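Local coordinates for flagellar regulatory protein C (Vibrio cholerae, PDB 4QHS) that probably hydrolyses ATP in a heptameric AAA+ ring to switch on sigma-54-dependent transcription of flagellar genes, at residues K36-V41 with S62-G67; V132-E137 with Y175-V180. All blocks are in the same frame, centred on the assembly; numbering follows the deposited sequence.

Contact 1: K36-V41 with S62-G67; sequences KTDANV and SPRKEG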
loop_
_atom_site.group_PDB
_atom_site.type_symbol
_atom_site.label_atom_id
_atom_site.label_comp_id
_atom_site.label_asym_id
_atom_site.label_seq_id
_atom_site.Cartn_x
_atom_site.Cartn_y
_atom_site.Cartn_z
ATOM N N LYS A 36 39.769 6.829 -35.397
ATOM C CA LYS A 36 40.607 5.844 -36.004
ATOM C C LYS A 36 40.703 4.566 -35.202
ATOM O O LYS A 36 41.103 3.559 -35.721
ATOM C CB LYS A 36 41.977 6.432 -36.284
ATOM C CG LYS A 36 41.987 7.322 -37.488
ATOM C CD LYS A 36 42.528 8.693 -37.181
ATOM C CE LYS A 36 43.693 9.068 -38.089
ATOM N NZ LYS A 36 45.016 8.873 -37.440
ATOM N N THR A 37 40.313 4.606 -33.943
ATOM C CA THR A 37 40.314 3.415 -33.111
ATOM C C THR A 37 38.932 2.835 -32.866
ATOM O O THR A 37 37.973 3.289 -33.412
ATOM C CB THR A 37 40.978 3.679 -31.773
ATOM O OG1 THR A 37 40.042 4.244 -30.872
ATOM C CG2 THR A 37 42.109 4.623 -31.941
ATOM N N ASP A 38 38.860 1.816 -32.031
ATOM C CA ASP A 38 37.619 1.155 -31.717
ATOM C C ASP A 38 37.111 1.502 -30.335
ATOM O O ASP A 38 36.163 0.936 -29.869
ATOM C CB ASP A 38 37.791 -0.354 -31.800
ATOM C CG ASP A 38 37.242 -0.941 -33.076
ATOM O OD1 ASP A 38 36.570 -0.247 -33.840
ATOM O OD2 ASP A 38 37.486 -2.119 -33.325
ATOM N N ALA A 39 37.747 2.451 -29.687
ATOM C CA ALA A 39 37.420 2.809 -28.325
ATOM C C ALA A 39 36.043 3.410 -28.150
ATOM O O ALA A 39 35.533 4.039 -29.029
ATOM C CB ALA A 39 38.431 3.741 -27.793
ATOM N N ASN A 40 35.477 3.213 -26.975
ATOM C CA ASN A 40 34.233 3.824 -26.611
ATOM C C ASN A 40 34.435 5.289 -26.433
ATOM O O ASN A 40 35.425 5.705 -25.909
ATOM C CB ASN A 40 33.708 3.276 -25.315
ATOM C CG ASN A 40 33.386 1.845 -25.378
ATOM O OD1 ASN A 40 32.945 1.329 -26.372
ATOM N ND2 ASN A 40 33.578 1.194 -24.295
ATOM N N VAL A 41 33.481 6.068 -26.883
ATOM C CA VAL A 41 33.573 7.523 -26.809
ATOM C C VAL A 41 32.372 8.120 -26.087
ATOM O O VAL A 41 31.217 7.885 -26.476
ATOM C CB VAL A 41 33.649 8.171 -28.200
ATOM C CG1 VAL A 41 33.713 9.676 -28.040
ATOM C CG2 VAL A 41 34.833 7.632 -28.991
ATOM N N SER A 62 36.020 6.854 -39.065
ATOM C CA SER A 62 36.526 5.592 -38.561
ATOM C C SER A 62 36.485 4.550 -39.674
ATOM O O SER A 62 35.761 4.715 -40.646
ATOM C CB SER A 62 35.686 5.133 -37.355
ATOM O OG SER A 62 34.528 4.466 -37.791
ATOM N N PRO A 63 37.247 3.461 -39.531
ATOM C CA PRO A 63 37.202 2.393 -40.539
ATOM C C PRO A 63 35.825 1.716 -40.681
ATOM O O PRO A 63 35.612 0.946 -41.616
ATOM C CB PRO A 63 38.240 1.393 -40.019
ATOM C CG PRO A 63 38.300 1.652 -38.542
ATOM C CD PRO A 63 38.165 3.131 -38.427
ATOM N N ARG A 64 34.899 2.008 -39.779
ATOM C CA ARG A 64 33.575 1.389 -39.821
ATOM C C ARG A 64 32.576 2.228 -40.607
ATOM O O ARG A 64 31.382 1.944 -40.592
ATOM C CB ARG A 64 33.055 1.163 -38.390
ATOM C CG ARG A 64 34.118 0.605 -37.470
ATOM C CD ARG A 64 33.645 0.519 -36.050
ATOM N NE ARG A 64 32.754 -0.603 -35.883
ATOM C CZ ARG A 64 33.149 -1.822 -35.547
ATOM N NH1 ARG A 64 34.430 -2.079 -35.331
ATOM N NH2 ARG A 64 32.255 -2.779 -35.435
ATOM N N LYS A 65 33.068 3.267 -41.274
ATOM C CA LYS A 65 32.222 4.238 -41.965
ATOM C C LYS A 65 31.161 3.635 -42.915
ATOM O O LYS A 65 30.037 4.131 -42.992
ATOM C CB LYS A 65 33.108 5.217 -42.745
ATOM C CG LYS A 65 32.358 6.112 -43.723
ATOM C CD LYS A 65 33.314 6.941 -44.582
ATOM C CE LYS A 65 32.557 7.753 -45.635
ATOM N NZ LYS A 65 33.466 8.556 -46.507
ATOM N N GLU A 66 31.498 2.566 -43.629
ATOM C CA GLU A 66 30.556 2.025 -44.603
ATOM C C GLU A 66 29.465 1.222 -43.906
ATOM O O GLU A 66 28.403 0.961 -44.479
ATOM C CB GLU A 66 31.274 1.159 -45.644
ATOM C CG GLU A 66 32.275 1.926 -46.476
ATOM C CD GLU A 66 31.661 3.144 -47.150
ATOM O OE1 GLU A 66 32.028 4.278 -46.780
ATOM O OE2 GLU A 66 30.811 2.972 -48.047
ATOM N N GLY A 67 29.739 0.840 -42.662
ATOM C CA GLY A 67 28.818 0.026 -41.892
ATOM C C GLY A 67 27.688 0.822 -41.270
ATOM O O GLY A 67 27.631 2.041 -41.412
#

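Contact 2: V132-E137 with Y175-V180; sequences VLQERE and YYRLNV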
loop_
_atom_site.group_PDB
_atom_site.type_symbol
_atom_site.label_atom_id
_atom_site.label_comp_id
_atom_site.label_asym_id
_atom_site.label_seq_id
_atom_site.Cartn_x
_atom_site.Cartn_y
_atom_site.Cartn_z
ATOM N N VAL A 132 27.321 -6.660 -21.899
ATOM C CA VAL A 132 27.443 -6.563 -23.345
ATOM C C VAL A 132 28.812 -6.024 -23.703
ATOM O O VAL A 132 29.490 -6.583 -24.571
ATOM C CB VAL A 132 26.361 -5.656 -23.976
ATOM C CG1 VAL A 132 26.709 -5.353 -25.430
ATOM C CG2 VAL A 132 24.990 -6.320 -23.894
ATOM N N LEU A 133 29.218 -4.950 -23.019
ATOM C CA LEU A 133 30.524 -4.354 -23.247
ATOM C C LEU A 133 31.662 -5.329 -22.980
ATOM O O LEU A 133 32.655 -5.332 -23.704
ATOM C CB LEU A 133 30.710 -3.118 -22.376
ATOM C CG LEU A 133 30.024 -1.870 -22.937
ATOM C CD1 LEU A 133 30.239 -0.635 -22.035
ATOM C CD2 LEU A 133 30.529 -1.611 -24.346
ATOM N N GLN A 134 31.517 -6.153 -21.940
ATOM C CA GLN A 134 32.612 -7.011 -21.499
ATOM C C GLN A 134 32.725 -8.275 -22.338
ATOM O O GLN A 134 33.823 -8.708 -22.657
ATOM C CB GLN A 134 32.440 -7.414 -20.026
ATOM C CG GLN A 134 32.529 -6.291 -19.015
ATOM C CD GLN A 134 32.147 -6.757 -17.614
ATOM O OE1 GLN A 134 31.532 -7.820 -17.438
ATOM N NE2 GLN A 134 32.517 -5.968 -16.607
ATOM N N GLU A 135 31.583 -8.879 -22.663
ATOM C CA GLU A 135 31.580 -10.157 -23.353
ATOM C C GLU A 135 31.520 -9.949 -24.847
ATOM O O GLU A 135 31.786 -10.881 -25.608
ATOM C CB GLU A 135 30.395 -11.028 -22.912
ATOM C CG GLU A 135 30.253 -11.211 -21.405
ATOM C CD GLU A 135 31.476 -11.841 -20.771
ATOM O OE1 GLU A 135 32.152 -12.662 -21.435
ATOM O OE2 GLU A 135 31.772 -11.510 -19.606
ATOM N N ARG A 136 31.162 -8.757 -25.253
ATOM C CA ARG A 136 30.926 -8.508 -26.635
ATOM C C ARG A 136 29.939 -9.527 -27.162
ATOM O O ARG A 136 30.172 -10.157 -28.148
ATOM C CB ARG A 136 32.228 -8.572 -27.385
ATOM C CG ARG A 136 32.947 -7.272 -27.443
ATOM C CD ARG A 136 31.962 -6.129 -27.568
ATOM N NE ARG A 136 32.542 -4.820 -27.286
ATOM C CZ ARG A 136 31.906 -3.675 -27.476
ATOM N NH1 ARG A 136 30.671 -3.683 -27.946
ATOM N NH2 ARG A 136 32.505 -2.527 -27.202
ATOM N N GLU A 137 28.830 -9.660 -26.466
ATOM C CA GLU A 137 27.726 -10.550 -26.789
ATOM C C GLU A 137 26.450 -9.939 -26.234
ATOM O O GLU A 137 26.479 -9.232 -25.220
ATOM C CB GLU A 137 27.932 -11.946 -26.196
ATOM C CG GLU A 137 28.970 -12.784 -26.909
ATOM C CD GLU A 137 29.154 -14.147 -26.273
ATOM O OE1 GLU A 137 28.520 -14.402 -25.224
ATOM O OE2 GLU A 137 29.933 -14.956 -26.825
ATOM N N TYR A 175 31.205 3.248 -15.635
ATOM C CA TYR A 175 31.702 4.602 -15.825
ATOM C C TYR A 175 33.086 4.554 -16.448
ATOM O O TYR A 175 33.329 5.208 -17.441
ATOM C CB TYR A 175 31.733 5.370 -14.503
ATOM C CG TYR A 175 32.546 6.645 -14.533
ATOM C CD1 TYR A 175 32.064 7.795 -15.154
ATOM C CD2 TYR A 175 33.784 6.705 -13.918
ATOM C CE1 TYR A 175 32.807 8.966 -15.170
ATOM C CE2 TYR A 175 34.526 7.870 -13.923
ATOM C CZ TYR A 175 34.036 8.992 -14.556
ATOM O OH TYR A 175 34.784 10.142 -14.554
ATOM N N TYR A 176 33.951 3.726 -15.917
ATOM C CA TYR A 176 35.293 3.640 -16.417
ATOM C C TYR A 176 35.345 3.088 -17.822
ATOM O O TYR A 176 36.092 3.568 -18.638
ATOM C CB TYR A 176 36.187 2.851 -15.473
ATOM C CG TYR A 176 36.745 3.690 -14.367
ATOM C CD1 TYR A 176 37.521 4.773 -14.639
ATOM C CD2 TYR A 176 36.470 3.415 -13.061
ATOM C CE1 TYR A 176 38.013 5.547 -13.656
ATOM C CE2 TYR A 176 36.957 4.191 -12.066
ATOM C CZ TYR A 176 37.726 5.258 -12.370
ATOM O OH TYR A 176 38.229 6.046 -11.387
ATOM N N ARG A 177 34.533 2.096 -18.111
ATOM C CA ARG A 177 34.505 1.562 -19.447
ATOM C C ARG A 177 34.020 2.536 -20.496
ATOM O O ARG A 177 34.498 2.555 -21.583
ATOM C CB ARG A 177 33.707 0.290 -19.492
ATOM C CG ARG A 177 34.539 -0.899 -19.322
ATOM C CD ARG A 177 33.739 -2.108 -19.437
ATOM N NE ARG A 177 34.572 -3.287 -19.395
ATOM C CZ ARG A 177 35.044 -3.908 -20.462
ATOM N NH1 ARG A 177 34.780 -3.473 -21.672
ATOM N NH2 ARG A 177 35.785 -4.974 -20.307
ATOM N N LEU A 178 33.070 3.356 -20.156
ATOM C CA LEU A 178 32.531 4.302 -21.131
ATOM C C LEU A 178 33.307 5.625 -21.210
ATOM O O LEU A 178 33.058 6.432 -22.109
ATOM C CB LEU A 178 31.068 4.606 -20.812
ATOM C CG LEU A 178 30.056 3.492 -21.090
ATOM C CD1 LEU A 178 28.702 3.877 -20.525
ATOM C CD2 LEU A 178 29.949 3.250 -22.575
ATOM N N ASN A 179 34.206 5.863 -20.278
ATOM C CA ASN A 179 34.937 7.108 -20.227
ATOM C C ASN A 179 36.450 7.002 -20.413
ATOM O O ASN A 179 37.194 7.689 -19.777
ATOM C CB ASN A 179 34.631 7.848 -18.935
ATOM C CG ASN A 179 33.394 8.687 -19.028
ATOM O OD1 ASN A 179 33.424 9.808 -19.470
ATOM N ND2 ASN A 179 32.295 8.133 -18.617
ATOM N N VAL A 180 36.885 6.138 -21.300
ATOM C CA VAL A 180 38.275 6.131 -21.703
ATOM C C VAL A 180 38.642 7.476 -22.319
ATOM O O VAL A 180 39.740 7.996 -22.099
ATOM C CB VAL A 180 38.574 5.013 -22.711
ATOM C CG1 VAL A 180 39.993 5.119 -23.193
ATOM C CG2 VAL A 180 38.367 3.672 -22.054
#

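Contact 1: K36-V41 with S62-G67
Asp38 and Arg64 form the one salt bridge between the loops 36-41 and 62-67. Asp38 OD1 lies 3.2 Å from Arg64 NH1. The same pair counts as a hydrogen bond, but a weak one, because the N-H...O angle is only 133°. Asp38 OD2 stands farther off, 3.7 Å from Arg64 NH1, so a single carboxylate oxygen does most of the work. The arginine chain bends at chi3 (76°), which turns the guanidinium so that the two side chains cross at about a right angle. Their flat ends are turned 60° against each other, which rules out a coplanar, two-pronged pairing. Arg64 CD also comes alongside Asp38 OD1, at 3.7 Å. The rest of the guanidinium is held elsewhere: NE donates to Gly111 O, and NH2 makes a weak, long ion pair with Asp150.

Both loops lead from a helix to the N-terminal end of a strand of the parallel AAA+ core sheet. Residues 36-41 lead from helix 23-35 into strand 41-44, which runs on to the P-loop. Residues 62-67 lie between helix 51-61 and strand 69-73.

Van der Waals contact is slight. The ring atom Pro63 CD sits 4.0 Å from Lys36 O. Each loop is shaped by its own local bonds. Thr37 OG1 accepts from Ala39 N at 3.1 Å, and Ser62 OG accepts from Arg64 N at 3.2 Å; each is an ST turn. The second loop holds two overlapping type I beta turns, Ser62 to Lys65 and Arg64 to Gly67. Ser62 OG also bonds to His59 O.

Contact 2: V132-E137 with Y175-V180
Tyr175 O, at the helix end whose Leu178 packs on Leu133, is gripped by three N-H donors, all weakly. Asn179 N is 3.0 Å from Tyr175 O, while Asn179 ND2 and Leu178 N each lie 3.3 Å from it. Together they close the last turn of helix 172-178 loosely, and the amide of Asn179 folds back on its own helix.

No hydrogen bond joins segment 132-137 to segment 175-180. The main bridge is the side chain of Arg177. It is extended from CG to NE (chi2 -177°, chi3 175°), which carries the guanidinium across to the other helix. There Gln134 CG sits over one face of the guanidinium, 3.4 Å above its plane and offset toward the rim. Gln134 and Arg177 cross at about a right angle, and the amide plane is tilted 65° from the guanidinium plane. The touching part of Gln134 is thus its aliphatic stem. Arg177 NH1 comes 3.5 Å from Leu133 O, but the angle is too poor for a hydrogen bond.

These are two helix ends of the AAA+ core. Helix 123-135 follows strand 112-116, which carries most of the Walker B motif. Helix 172-178 comes just before strand 182-184, at an outer end of the central sheet.

The apolar part is a single meeting of methyl groups. Leu133 CD1 and Leu178 CD2 are 3.9 Å apart, and the two side chains cross about perpendicularly. Both leucines are buried. Leu178 also rests on Met42 of strand 41-44 and on Ile118. Beyond this segment's helix, Val180 O accepts a hydrogen bond from Arg243 of a second subunit.

How the contacts relate
Both segments of contact 1 precede those of contact 2 in the chain, and the centres of the two contacts are about 15 Å apart. All four segments belong to the sigma-54 interaction domain. Asn40 joins the two sites. It belongs to segment 36-41, and its ND2 reaches Arg177 O, a probable hydrogen bond of 3.2 Å, and also packs against Leu133 CD2. The loop before strand 41-44 is therefore tied to the end of helix 172-178 and touches the end of helix 123-135. Both contacts border a neighbouring subunit: Ala39 packs on its Ile246 and Val180 on its Asn239. These loops and helix ends thus take part in the heptamer interface.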